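Putative aminopeptidase (Leishmania major, PDB 5NTH) is probably a manganese-dependent aminopeptidase of the M17 family, a hexamer that would release amino acids from the N-termini of peptides and here holds the inhibitor actinonin. Local coordinates at residues V213-R218 and V328-I333; G424-S429 and Y457-C462; K430-Y435 and A514-N519; I446-Q451 and F532-Q537. One frame throughout, in Å; residues are numbered along the deposited sequence.

Interaction 1 of 4, residues V213-R218 and V328-I333; sequences VQLCQR and VFCAFI
Cys330 sets its sulfur into the side of helix 203-221, where it meets both Leu215 and Cys216. The helix segments 213-218 and 328-333 run nearly antiparallel, at 152°, with axes 9.0 Å apart at their closest, and the backbones come nearest at Cys216 and Cys330, whose CA atoms are 6.2 Å apart. The torsion of Cys330 puts SG beside its own backbone N and anti to the carbonyl carbon (chi1 -63°), reaching across the interface. From there Cys330 SG lies 3.8 Å from Leu215 CG, 3.8 Å from Cys216 CB and 3.6 Å from Cys216 N, the last a packing contact. Leu215 swings CG anti to its backbone N (chi1 174°), which lays the branch point against the sulfur; Leu215 CD2, set by the next torsion, faces Ile333 CD1 at 4.4 Å. That same CD1 sits 3.7 Å above one face of the Phe329 ring, displaced toward the rim, so leucine, isoleucine and phenylalanine form a continuous apolar run. The thiol of Cys216 is turned elsewhere: its SG is 4.7 Å from Cys330 SG, which rules out a disulfide in this model. Val528 touches both cysteines, while Val328 and Phe332 pack on strand 349-361, placing helix 323-341 on the central sheet of the catalytic domain, with helix 203-221 packed against it. A polar tie lies just beside the contact, from Ser212 OG to Cys330 O. Between the segments themselves aliphatic carbon surrounds buried sulfur, which implies that they are held by apolar packing, not by directed bonds.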
loop_
_atom_site.group_PDB
_atom_site.type_symbol
_atom_site.label_atom_id
_atom_site.label_comp_id
_atom_site.label_asym_id
_atom_site.label_seq_id
_atom_site.Cartn_x
_atom_site.Cartn_y
_atom_site.Cartn_z
ATOM N N VAL A 213 2.453 40.858 -3.125
ATOM C CA VAL A 213 1.871 39.579 -3.517
ATOM C C VAL A 213 2.871 38.853 -4.446
ATOM O O VAL A 213 3.229 37.692 -4.237
ATOM C CB VAL A 213 0.534 39.761 -4.248
ATOM C CG1 VAL A 213 0.178 38.544 -5.075
ATOM C CG2 VAL A 213 -0.587 40.039 -3.289
ATOM N N GLN A 214 3.337 39.552 -5.463
ATOM C CA GLN A 214 4.307 38.973 -6.378
ATOM C C GLN A 214 5.688 38.625 -5.807
ATOM O O GLN A 214 6.296 37.656 -6.262
ATOM C CB GLN A 214 4.466 39.869 -7.586
ATOM C CG GLN A 214 3.319 39.656 -8.535
ATOM C CD GLN A 214 3.424 40.525 -9.736
ATOM O OE1 GLN A 214 4.336 41.314 -9.832
ATOM N NE2 GLN A 214 2.492 40.391 -10.653
ATOM N N LEU A 215 6.198 39.403 -4.859
ATOM C CA LEU A 215 7.420 38.997 -4.173
ATOM C C LEU A 215 7.127 37.673 -3.456
ATOM O O LEU A 215 7.932 36.751 -3.438
ATOM C CB LEU A 215 7.880 40.039 -3.167
ATOM C CG LEU A 215 9.061 39.617 -2.316
ATOM C CD1 LEU A 215 10.180 38.970 -3.117
ATOM C CD2 LEU A 215 9.611 40.797 -1.561
ATOM N N CYS A 216 5.933 37.570 -2.913
ATOM C CA CYS A 216 5.533 36.362 -2.249
ATOM C C CYS A 216 5.502 35.169 -3.201
ATOM O O CYS A 216 6.035 34.117 -2.871
ATOM C CB CYS A 216 4.194 36.563 -1.560
ATOM S SG CYS A 216 3.780 35.144 -0.594
ATOM N N GLN A 217 4.915 35.329 -4.378
ATOM C CA GLN A 217 4.939 34.255 -5.371
ATOM C C GLN A 217 6.377 33.853 -5.770
ATOM O O GLN A 217 6.623 32.689 -6.037
ATOM C CB GLN A 217 4.163 34.626 -6.623
ATOM C CG GLN A 217 2.679 34.865 -6.428
ATOM C CD GLN A 217 1.995 35.276 -7.737
ATOM O OE1 GLN A 217 2.273 36.339 -8.254
ATOM N NE2 GLN A 217 1.111 34.429 -8.273
ATOM N N ARG A 218 7.313 34.804 -5.774
ATOM C CA ARG A 218 8.685 34.541 -6.150
ATOM C C ARG A 218 9.406 33.721 -5.130
ATOM O O ARG A 218 9.992 32.718 -5.451
ATOM C CB ARG A 218 9.439 35.841 -6.337
ATOM C CG ARG A 218 10.873 35.646 -6.808
ATOM C CD ARG A 218 11.421 36.884 -7.476
ATOM N NE ARG A 218 12.802 36.724 -7.938
ATOM C CZ ARG A 218 13.183 36.073 -9.039
ATOM N NH1 ARG A 218 12.309 35.449 -9.832
ATOM N NH2 ARG A 218 14.471 36.042 -9.350
ATOM N N VAL A 328 3.106 36.401 5.505
ATOM C CA VAL A 328 3.293 37.390 6.574
ATOM C C VAL A 328 4.529 38.284 6.392
ATOM O O VAL A 328 4.496 39.420 6.793
ATOM C CB VAL A 328 3.330 36.779 8.001
ATOM C CG1 VAL A 328 2.084 35.956 8.291
ATOM C CG2 VAL A 328 4.592 35.963 8.223
ATOM N N PHE A 329 5.626 37.774 5.852
ATOM C CA PHE A 329 6.804 38.616 5.603
ATOM C C PHE A 329 6.464 39.734 4.628
ATOM O O PHE A 329 6.756 40.894 4.893
ATOM C CB PHE A 329 7.923 37.804 4.993
ATOM C CG PHE A 329 9.139 38.611 4.587
ATOM C CD1 PHE A 329 9.855 39.344 5.513
ATOM C CD2 PHE A 329 9.627 38.553 3.269
ATOM C CE1 PHE A 329 11.013 40.025 5.127
ATOM C CE2 PHE A 329 10.776 39.249 2.873
ATOM C CZ PHE A 329 11.471 39.983 3.812
ATOM N N CYS A 330 5.866 39.379 3.498
ATOM C CA CYS A 330 5.530 40.358 2.482
ATOM C C CYS A 330 4.348 41.248 2.902
ATOM O O CYS A 330 4.281 42.383 2.475
ATOM C CB CYS A 330 5.208 39.692 1.143
ATOM S SG CYS A 330 6.556 38.780 0.400
ATOM N N ALA A 331 3.414 40.744 3.700
ATOM C CA ALA A 331 2.421 41.608 4.350
ATOM C C ALA A 331 3.083 42.646 5.246
ATOM O O ALA A 331 2.764 43.842 5.152
ATOM C CB ALA A 331 1.421 40.815 5.143
ATOM N N PHE A 332 4.013 42.234 6.095
ATOM C CA PHE A 332 4.814 43.220 6.873
ATOM C C PHE A 332 5.364 44.375 6.010
ATOM O O PHE A 332 5.260 45.538 6.380
ATOM C CB PHE A 332 5.956 42.535 7.597
ATOM C CG PHE A 332 6.868 43.460 8.351
ATOM C CD1 PHE A 332 6.544 43.887 9.623
ATOM C CD2 PHE A 332 8.089 43.819 7.824
ATOM C CE1 PHE A 332 7.416 44.696 10.343
ATOM C CE2 PHE A 332 8.963 44.616 8.525
ATOM C CZ PHE A 332 8.623 45.076 9.787
ATOM N N ILE A 333 5.902 44.038 4.847
ATOM C CA ILE A 333 6.557 44.996 3.960
ATOM C C ILE A 333 5.563 46.005 3.437
ATOM O O ILE A 333 5.846 47.200 3.454
ATOM C CB ILE A 333 7.224 44.255 2.796
ATOM C CG1 ILE A 333 8.417 43.491 3.370
ATOM C CG2 ILE A 333 7.635 45.209 1.665
ATOM C CD1 ILE A 333 9.190 42.674 2.351
#

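Interaction 2 of 4, residues G424-S429 and Y457-C462; sequences GVATGS and YPVLYC
Thr427 meets Tyr457 and Val459 through its methyl group, and its side chain can be traced branch by branch. From CB, which points toward the 457-462 segment, CG2 leaves anti to the carbonyl carbon and ends 4.0 Å from Val459 CG1 and 4.2 Å from Tyr457 CB. The threonine and valine side chains cross at about a right angle. The other branch, OG1, lies between the backbone N and the carbonyl carbon (chi1 66°); it has two hydrogen-bonding carbonyl partners outside the two segments, His431 O and Gln423 O, between which its single proton must be shared or alternate, while the methyl makes the apolar contact. Ala426 adds a second point of touch, its CB 4.3 Å from Val459 CG1. Gly428 N still bonds to Gly424 O at 2.9 Å, and Gly428, with positive phi, takes the chain out of helical geometry. Tyr457 also packs on Pro458 of the second subunit, and Leu460 on Thr427 of that subunit. The arrangement is that of a short helix packed on strand 456-458, outermost of the mixed sheet within this chain, and on the residue that follows it, in the M17 catalytic domain at an interface of the six-chain assembly.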
loop_
_atom_site.group_PDB
_atom_site.type_symbol
_atom_site.label_atom_id
_atom_site.label_comp_id
_atom_site.label_asym_id
_atom_site.label_seq_id
_atom_site.Cartn_x
_atom_site.Cartn_y
_atom_site.Cartn_z
ATOM N N GLY A 424 -6.960 20.700 3.646
ATOM C CA GLY A 424 -7.625 20.499 2.352
ATOM C C GLY A 424 -8.918 19.688 2.461
ATOM O O GLY A 424 -9.933 19.995 1.817
ATOM N N VAL A 425 -8.891 18.666 3.307
ATOM C CA VAL A 425 -10.053 17.822 3.523
ATOM C C VAL A 425 -11.168 18.634 4.200
ATOM O O VAL A 425 -12.349 18.486 3.907
ATOM C CB VAL A 425 -9.664 16.614 4.388
ATOM C CG1 VAL A 425 -10.881 15.722 4.660
ATOM C CG2 VAL A 425 -8.523 15.814 3.731
ATOM N N ALA A 426 -10.765 19.498 5.115
ATOM C CA ALA A 426 -11.685 20.359 5.860
ATOM C C ALA A 426 -12.393 21.387 4.996
ATOM O O ALA A 426 -13.624 21.374 4.886
ATOM C CB ALA A 426 -10.915 21.083 6.956
ATOM N N THR A 427 -11.582 22.257 4.390
ATOM C CA THR A 427 -12.026 23.508 3.793
ATOM C C THR A 427 -11.608 23.694 2.315
ATOM O O THR A 427 -11.696 24.795 1.790
ATOM C CB THR A 427 -11.499 24.689 4.631
ATOM O OG1 THR A 427 -10.066 24.751 4.565
ATOM C CG2 THR A 427 -11.898 24.534 6.060
ATOM N N GLY A 428 -11.181 22.634 1.643
ATOM C CA GLY A 428 -10.894 22.707 0.206
ATOM C C GLY A 428 -9.567 23.370 -0.122
ATOM O O GLY A 428 -8.738 23.535 0.753
ATOM N N SER A 429 -9.370 23.761 -1.373
ATOM C CA SER A 429 -8.057 24.244 -1.824
ATOM C C SER A 429 -7.922 25.744 -2.004
ATOM O O SER A 429 -6.833 26.220 -2.315
ATOM C CB SER A 429 -7.693 23.564 -3.131
ATOM O OG SER A 429 -8.810 23.633 -3.997
ATOM N N TYR A 457 -11.898 30.068 6.274
ATOM C CA TYR A 457 -13.052 29.428 6.864
ATOM C C TYR A 457 -12.666 28.873 8.194
ATOM O O TYR A 457 -11.605 28.286 8.289
ATOM C CB TYR A 457 -13.614 28.350 5.961
ATOM C CG TYR A 457 -14.992 28.014 6.361
ATOM C CD1 TYR A 457 -16.059 28.761 5.908
ATOM C CD2 TYR A 457 -15.240 26.990 7.267
ATOM C CE1 TYR A 457 -17.365 28.474 6.318
ATOM C CE2 TYR A 457 -16.532 26.695 7.695
ATOM C CZ TYR A 457 -17.588 27.443 7.223
ATOM O OH TYR A 457 -18.854 27.141 7.606
ATOM N N PRO A 458 -13.512 29.085 9.222
ATOM C CA PRO A 458 -13.278 28.598 10.572
ATOM C C PRO A 458 -13.089 27.098 10.688
ATOM O O PRO A 458 -13.801 26.353 10.066
ATOM C CB PRO A 458 -14.579 28.984 11.302
ATOM C CG PRO A 458 -15.059 30.199 10.595
ATOM C CD PRO A 458 -14.768 29.864 9.169
ATOM N N VAL A 459 -12.143 26.663 11.491
ATOM C CA VAL A 459 -12.155 25.263 11.912
ATOM C C VAL A 459 -12.291 25.118 13.425
ATOM O O VAL A 459 -11.884 25.984 14.181
ATOM C CB VAL A 459 -10.934 24.447 11.432
ATOM C CG1 VAL A 459 -11.033 24.215 9.944
ATOM C CG2 VAL A 459 -9.623 25.108 11.849
ATOM N N LEU A 460 -12.815 23.961 13.812
ATOM C CA LEU A 460 -13.136 23.642 15.185
ATOM C C LEU A 460 -12.098 24.171 16.174
ATOM O O LEU A 460 -10.941 23.870 16.041
ATOM C CB LEU A 460 -13.272 22.133 15.317
ATOM C CG LEU A 460 -13.740 21.628 16.681
ATOM C CD1 LEU A 460 -15.132 22.163 17.025
ATOM C CD2 LEU A 460 -13.701 20.112 16.733
ATOM N N TYR A 461 -12.517 25.007 17.128
ATOM C CA TYR A 461 -11.655 25.394 18.256
ATOM C C TYR A 461 -12.215 24.684 19.495
ATOM O O TYR A 461 -13.353 24.958 19.918
ATOM C CB TYR A 461 -11.622 26.906 18.465
ATOM C CG TYR A 461 -10.723 27.363 19.609
ATOM C CD1 TYR A 461 -9.378 27.607 19.407
ATOM C CD2 TYR A 461 -11.238 27.562 20.899
ATOM C CE1 TYR A 461 -8.567 28.022 20.446
ATOM C CE2 TYR A 461 -10.429 27.956 21.954
ATOM C CZ TYR A 461 -9.111 28.181 21.715
ATOM O OH TYR A 461 -8.349 28.576 22.733
ATOM N N CYS A 462 -11.427 23.771 20.059
ATOM C CA CYS A 462 -11.890 22.938 21.153
ATOM C C CYS A 462 -10.716 22.301 21.870
ATOM O O CYS A 462 -10.568 21.094 21.828
ATOM C CB CYS A 462 -12.859 21.870 20.638
ATOM S SG CYS A 462 -13.814 21.134 21.973
#

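Interaction 3 of 4, residues K430-Y435 and A514-N519; sequences KHAGVY and AYPTSN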
loop_
_atom_site.group_PDB
_atom_site.type_symbol
_atom_site.label_atom_id
_atom_site.label_comp_id
_atom_site.label_asym_id
_atom_site.label_seq_id
_atom_site.Cartn_x
_atom_site.Cartn_y
_atom_site.Cartn_z
ATOM N N LYS A 430 -9.022 26.465 -1.805
ATOM C CA LYS A 430 -9.066 27.926 -1.930
ATOM C C LYS A 430 -9.241 28.621 -0.595
ATOM O O LYS A 430 -8.845 29.757 -0.466
ATOM C CB LYS A 430 -10.221 28.364 -2.835
ATOM C CG LYS A 430 -10.502 27.459 -4.041
ATOM C CD LYS A 430 -9.874 27.936 -5.341
ATOM C CE LYS A 430 -10.312 27.026 -6.484
ATOM N NZ LYS A 430 -11.723 27.212 -6.965
ATOM N N HIS A 431 -9.885 27.968 0.374
ATOM C CA HIS A 431 -10.087 28.535 1.728
ATOM C C HIS A 431 -9.061 28.011 2.736
ATOM O O HIS A 431 -8.966 26.804 2.976
ATOM C CB HIS A 431 -11.439 28.138 2.269
ATOM C CG HIS A 431 -12.587 28.687 1.509
ATOM N ND1 HIS A 431 -12.985 28.175 0.304
ATOM C CD2 HIS A 431 -13.463 29.669 1.808
ATOM C CE1 HIS A 431 -14.048 28.832 -0.121
ATOM N NE2 HIS A 431 -14.359 29.747 0.777
ATOM N N ALA A 432 -8.323 28.915 3.359
ATOM C CA ALA A 432 -7.521 28.552 4.491
ATOM C C ALA A 432 -8.420 28.153 5.674
ATOM O O ALA A 432 -9.610 28.473 5.731
ATOM C CB ALA A 432 -6.623 29.702 4.889
ATOM N N GLY A 433 -7.820 27.423 6.608
ATOM C CA GLY A 433 -8.457 27.030 7.872
ATOM C C GLY A 433 -8.011 27.943 8.986
ATOM O O GLY A 433 -6.811 28.120 9.185
ATOM N N VAL A 434 -8.968 28.560 9.670
ATOM C CA VAL A 434 -8.657 29.480 10.734
ATOM C C VAL A 434 -9.060 28.845 12.054
ATOM O O VAL A 434 -10.207 28.430 12.253
ATOM C CB VAL A 434 -9.365 30.821 10.561
ATOM C CG1 VAL A 434 -9.029 31.746 11.728
ATOM C CG2 VAL A 434 -8.962 31.468 9.249
ATOM N N TYR A 435 -8.084 28.774 12.943
ATOM C CA TYR A 435 -8.232 28.195 14.262
ATOM C C TYR A 435 -7.978 29.336 15.203
ATOM O O TYR A 435 -6.846 29.798 15.335
ATOM C CB TYR A 435 -7.213 27.094 14.496
ATOM C CG TYR A 435 -7.141 26.589 15.930
ATOM C CD1 TYR A 435 -8.021 25.607 16.403
ATOM C CD2 TYR A 435 -6.163 27.058 16.787
ATOM C CE1 TYR A 435 -7.927 25.132 17.682
ATOM C CE2 TYR A 435 -6.059 26.591 18.077
ATOM C CZ TYR A 435 -6.939 25.633 18.526
ATOM O OH TYR A 435 -6.800 25.203 19.827
ATOM N N ALA A 514 -2.284 25.540 3.625
ATOM C CA ALA A 514 -1.469 24.591 2.874
ATOM C C ALA A 514 -1.832 24.503 1.367
ATOM O O ALA A 514 -0.956 24.645 0.530
ATOM C CB ALA A 514 -1.530 23.229 3.532
ATOM N N TYR A 515 -3.108 24.292 1.043
ATOM C CA TYR A 515 -3.578 24.230 -0.347
ATOM C C TYR A 515 -3.770 25.596 -1.062
ATOM O O TYR A 515 -3.394 25.727 -2.211
ATOM C CB TYR A 515 -4.819 23.319 -0.468
ATOM C CG TYR A 515 -4.410 21.902 -0.208
ATOM C CD1 TYR A 515 -4.253 21.425 1.102
ATOM C CD2 TYR A 515 -4.044 21.062 -1.251
ATOM C CE1 TYR A 515 -3.789 20.145 1.344
ATOM C CE2 TYR A 515 -3.580 19.774 -1.004
ATOM C CZ TYR A 515 -3.451 19.319 0.293
ATOM O OH TYR A 515 -2.997 18.036 0.525
ATOM N N PRO A 516 -4.316 26.623 -0.388
ATOM C CA PRO A 516 -4.495 27.930 -1.083
ATOM C C PRO A 516 -3.194 28.654 -1.517
ATOM O O PRO A 516 -3.231 29.548 -2.372
ATOM C CB PRO A 516 -5.266 28.773 -0.061
ATOM C CG PRO A 516 -5.794 27.815 0.950
ATOM C CD PRO A 516 -4.871 26.640 0.974
ATOM N N THR A 517 -2.066 28.234 -0.946
ATOM C CA THR A 517 -0.787 28.829 -1.216
ATOM C C THR A 517 -0.283 28.563 -2.633
ATOM O O THR A 517 0.657 29.200 -3.066
ATOM C CB THR A 517 0.275 28.292 -0.238
ATOM O OG1 THR A 517 1.272 29.276 -0.009
ATOM C CG2 THR A 517 0.978 27.001 -0.771
ATOM N N SER A 518 -0.849 27.577 -3.309
ATOM C CA SER A 518 -0.436 27.244 -4.655
ATOM C C SER A 518 -1.544 26.615 -5.434
ATOM O O SER A 518 -2.496 26.106 -4.884
ATOM C CB SER A 518 0.760 26.282 -4.685
ATOM O OG SER A 518 0.360 24.923 -4.600
ATOM N N ASN A 519 -1.380 26.665 -6.743
ATOM C CA ASN A 519 -2.270 26.029 -7.676
ATOM C C ASN A 519 -1.456 25.504 -8.889
ATOM O O ASN A 519 -0.231 25.416 -8.822
ATOM C CB ASN A 519 -3.344 27.031 -8.058
ATOM C CG ASN A 519 -2.795 28.217 -8.838
ATOM O OD1 ASN A 519 -1.857 28.104 -9.635
ATOM N ND2 ASN A 519 -3.383 29.350 -8.620
#
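A type I beta turn from Tyr515 to Ser518 presents Pro516 to the backbone of Lys430, His431 and Ala432, where the chain enters strand 432-436. Proline occupies the second position of the turn, and its phi of -65° suits that place; the closing bond, from Ser518 N to Tyr515 O, is weak at 3.3 Å. Across the contact the work is done by one edge of the pyrrolidine ring. Pro516 CB lies 3.7 Å from Lys430 O, while Pro516 CG reaches the next peptide group, 3.7 Å from both His431 C and Ala432 N. Side chain meets side chain more loosely, with Ala432 CB 4.4 Å from Pro516 CG. The turn follows strand 508-512, the antiparallel neighbour of strand 432-436 in the mixed sheet of the catalytic domain, and Gly433 bonds to Asp512 through the backbone; the proline thus packs where strand 508-512 ends and strand 432-436 begins. Its side chain is about 11 Å from that of Asp321, a manganese ligand. The side chains of Lys430 and His431 start away from the turn: Lys430 NZ forms a salt bridge with Glu468 of the second subunit, and His431 NE2 bonds to Thr111 O.

Interaction 4 of 4, residues I446-Q451 and F532-Q537; sequences ISAGLQ and FEFLRQ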
loop_
_atom_site.group_PDB
_atom_site.type_symbol
_atom_site.label_atom_id
_atom_site.label_comp_id
_atom_site.label_asym_id
_atom_site.label_seq_id
_atom_site.Cartn_x
_atom_site.Cartn_y
_atom_site.Cartn_z
ATOM N N ILE A 446 -12.302 36.006 8.780
ATOM C CA ILE A 446 -13.164 35.534 7.684
ATOM C C ILE A 446 -13.508 36.693 6.763
ATOM O O ILE A 446 -13.399 36.598 5.540
ATOM C CB ILE A 446 -14.442 34.842 8.199
ATOM C CG1 ILE A 446 -14.107 33.587 9.015
ATOM C CG2 ILE A 446 -15.386 34.432 7.084
ATOM C CD1 ILE A 446 -12.864 32.821 8.638
ATOM N N SER A 447 -13.893 37.798 7.375
ATOM C CA SER A 447 -14.236 39.007 6.639
ATOM C C SER A 447 -13.100 39.642 5.894
ATOM O O SER A 447 -13.338 40.223 4.844
ATOM C CB SER A 447 -14.808 40.045 7.586
ATOM O OG SER A 447 -16.046 39.563 8.050
ATOM N N ALA A 448 -11.887 39.592 6.429
ATOM C CA ALA A 448 -10.778 40.169 5.699
ATOM C C ALA A 448 -10.476 39.275 4.490
ATOM O O ALA A 448 -10.057 39.741 3.451
ATOM C CB ALA A 448 -9.580 40.329 6.594
ATOM N N GLY A 449 -10.763 37.999 4.628
ATOM C CA GLY A 449 -10.703 37.079 3.530
ATOM C C GLY A 449 -11.706 37.354 2.429
ATOM O O GLY A 449 -11.386 37.206 1.264
ATOM N N LEU A 450 -12.922 37.731 2.773
ATOM C CA LEU A 450 -13.920 38.021 1.739
ATOM C C LEU A 450 -13.612 39.299 1.001
ATOM O O LEU A 450 -13.849 39.408 -0.199
ATOM C CB LEU A 450 -15.313 38.154 2.339
ATOM C CG LEU A 450 -15.846 36.946 3.082
ATOM C CD1 LEU A 450 -17.248 37.209 3.641
ATOM C CD2 LEU A 450 -15.799 35.731 2.150
ATOM N N GLN A 451 -13.125 40.287 1.735
ATOM C CA GLN A 451 -12.759 41.561 1.141
ATOM C C GLN A 451 -11.472 41.465 0.353
ATOM O O GLN A 451 -11.330 42.175 -0.605
ATOM C CB GLN A 451 -12.623 42.675 2.198
ATOM C CG GLN A 451 -13.921 43.378 2.594
ATOM C CD GLN A 451 -14.645 44.071 1.434
ATOM O OE1 GLN A 451 -15.820 43.759 1.178
ATOM N NE2 GLN A 451 -13.957 45.016 0.730
ATOM N N PHE A 532 -3.140 42.429 5.172
ATOM C CA PHE A 532 -3.351 43.818 4.884
ATOM C C PHE A 532 -4.792 44.212 5.223
ATOM O O PHE A 532 -5.002 45.154 5.966
ATOM C CB PHE A 532 -3.020 44.094 3.427
ATOM C CG PHE A 532 -2.796 45.537 3.130
ATOM C CD1 PHE A 532 -3.842 46.347 2.781
ATOM C CD2 PHE A 532 -1.512 46.089 3.216
ATOM C CE1 PHE A 532 -3.619 47.687 2.500
ATOM C CE2 PHE A 532 -1.277 47.432 2.932
ATOM C CZ PHE A 532 -2.336 48.230 2.569
ATOM N N GLU A 533 -5.779 43.462 4.742
ATOM C CA GLU A 533 -7.189 43.785 5.044
ATOM C C GLU A 533 -7.481 43.690 6.526
ATOM O O GLU A 533 -7.976 44.651 7.128
ATOM C CB GLU A 533 -8.171 42.873 4.305
ATOM C CG GLU A 533 -8.558 43.403 2.942
ATOM C CD GLU A 533 -9.302 44.749 2.986
ATOM O OE1 GLU A 533 -10.232 44.915 3.824
ATOM O OE2 GLU A 533 -8.954 45.647 2.156
ATOM N N PHE A 534 -7.164 42.531 7.091
ATOM C CA PHE A 534 -7.415 42.250 8.476
ATOM C C PHE A 534 -6.906 43.358 9.395
ATOM O O PHE A 534 -7.645 43.815 10.256
ATOM C CB PHE A 534 -6.789 40.900 8.856
ATOM C CG PHE A 534 -6.981 40.536 10.293
ATOM C CD1 PHE A 534 -8.217 40.084 10.741
ATOM C CD2 PHE A 534 -5.943 40.682 11.202
ATOM C CE1 PHE A 534 -8.413 39.773 12.074
ATOM C CE2 PHE A 534 -6.121 40.362 12.536
ATOM C CZ PHE A 534 -7.359 39.908 12.974
ATOM N N LEU A 535 -5.669 43.798 9.191
ATOM C CA LEU A 535 -5.094 44.897 9.962
ATOM C C LEU A 535 -5.662 46.271 9.600
ATOM O O LEU A 535 -5.827 47.098 10.482
ATOM C CB LEU A 535 -3.582 44.921 9.797
ATOM C CG LEU A 535 -2.887 43.653 10.271
ATOM C CD1 LEU A 535 -1.385 43.717 10.105
ATOM C CD2 LEU A 535 -3.220 43.391 11.735
ATOM N N ARG A 536 -5.958 46.515 8.321
ATOM C CA ARG A 536 -6.547 47.788 7.929
ATOM C C ARG A 536 -7.906 47.982 8.629
ATOM O O ARG A 536 -8.146 49.034 9.233
ATOM C CB ARG A 536 -6.672 47.967 6.404
ATOM C CG ARG A 536 -6.212 49.347 5.950
ATOM C CD ARG A 536 -6.435 49.705 4.489
ATOM N NE ARG A 536 -7.861 49.780 4.154
ATOM C CZ ARG A 536 -8.526 48.920 3.381
ATOM N NH1 ARG A 536 -7.917 47.880 2.813
ATOM N NH2 ARG A 536 -9.820 49.097 3.164
ATOM N N GLN A 537 -8.780 46.982 8.599
ATOM C CA GLN A 537 -10.053 47.127 9.292
ATOM C C GLN A 537 -9.782 47.121 10.817
ATOM O O GLN A 537 -9.431 46.091 11.370
ATOM C CB GLN A 537 -11.051 46.046 8.856
#
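The Phe534 ring receives Ala448 CB at its edge, near the ring plane, while the amide of Gln451 and the carboxylate of Glu533 stand with their planes 64° apart. These groups belong to a helix-helix packing in the catalytic domain: segments 446-451 and 532-536 cross with their N-to-C directions at 122° and their segment axes 8.3 Å apart at the closest. The small methyl of Ala448 is consistent with the close approach, the CA atoms of Ala448 and Phe534 being 4.8 Å apart. Ala448 CB sits 3.3 Å from Phe534 N, 3.6 Å from Phe534 CB and 3.7 Å from Glu533 CB, so it rests on the backbone of the opposing helix. Phe534 holds CG anti to its backbone N (chi1 179°), and the ring extends along the flank of helix 439-452, touching Asp444 and Met445. Glu533 bends at chi2, which brings its carboxylate round toward Gln451. The Glu533 OE2 atom is shared: Thr149 OG1 bonds to it, and Arg536 NH1 makes a salt bridge with it from well above the carboxylate plane, although the 2.5 Å separation is short enough to be doubtful in detail. The amide of Gln451 is also engaged beyond the helix pair, NE2 bonding to Tyr115 OH. What Gln451 offers to the other helix is aliphatic, with its CB 3.7 Å from Glu533 OE1.

How the interactions relate
Interactions 2, 3 and 4 interlock along the chain and touch in space, whereas interaction 1 closes before them and stands apart, its nearest atoms about 5 Å from interaction 4. Interactions 2 and 3 share a sheet edge: Val459 N lies 2.7 Å from Val434 O, a probable hydrogen bond. Ile446 of interaction 4 packs on Pro458 and Val434, joining helix 439-452 to both strands. Interaction 1 is wholly buried and built on sulfur and aliphatic carbon; interaction 4, partly buried, adds charged and amide groups. Interactions 2 and 3 are buried too, but their segments border the second subunit, which neither helix pair touches. Helix 528-536 nevertheless serves both pairs, through Val528 and Phe534.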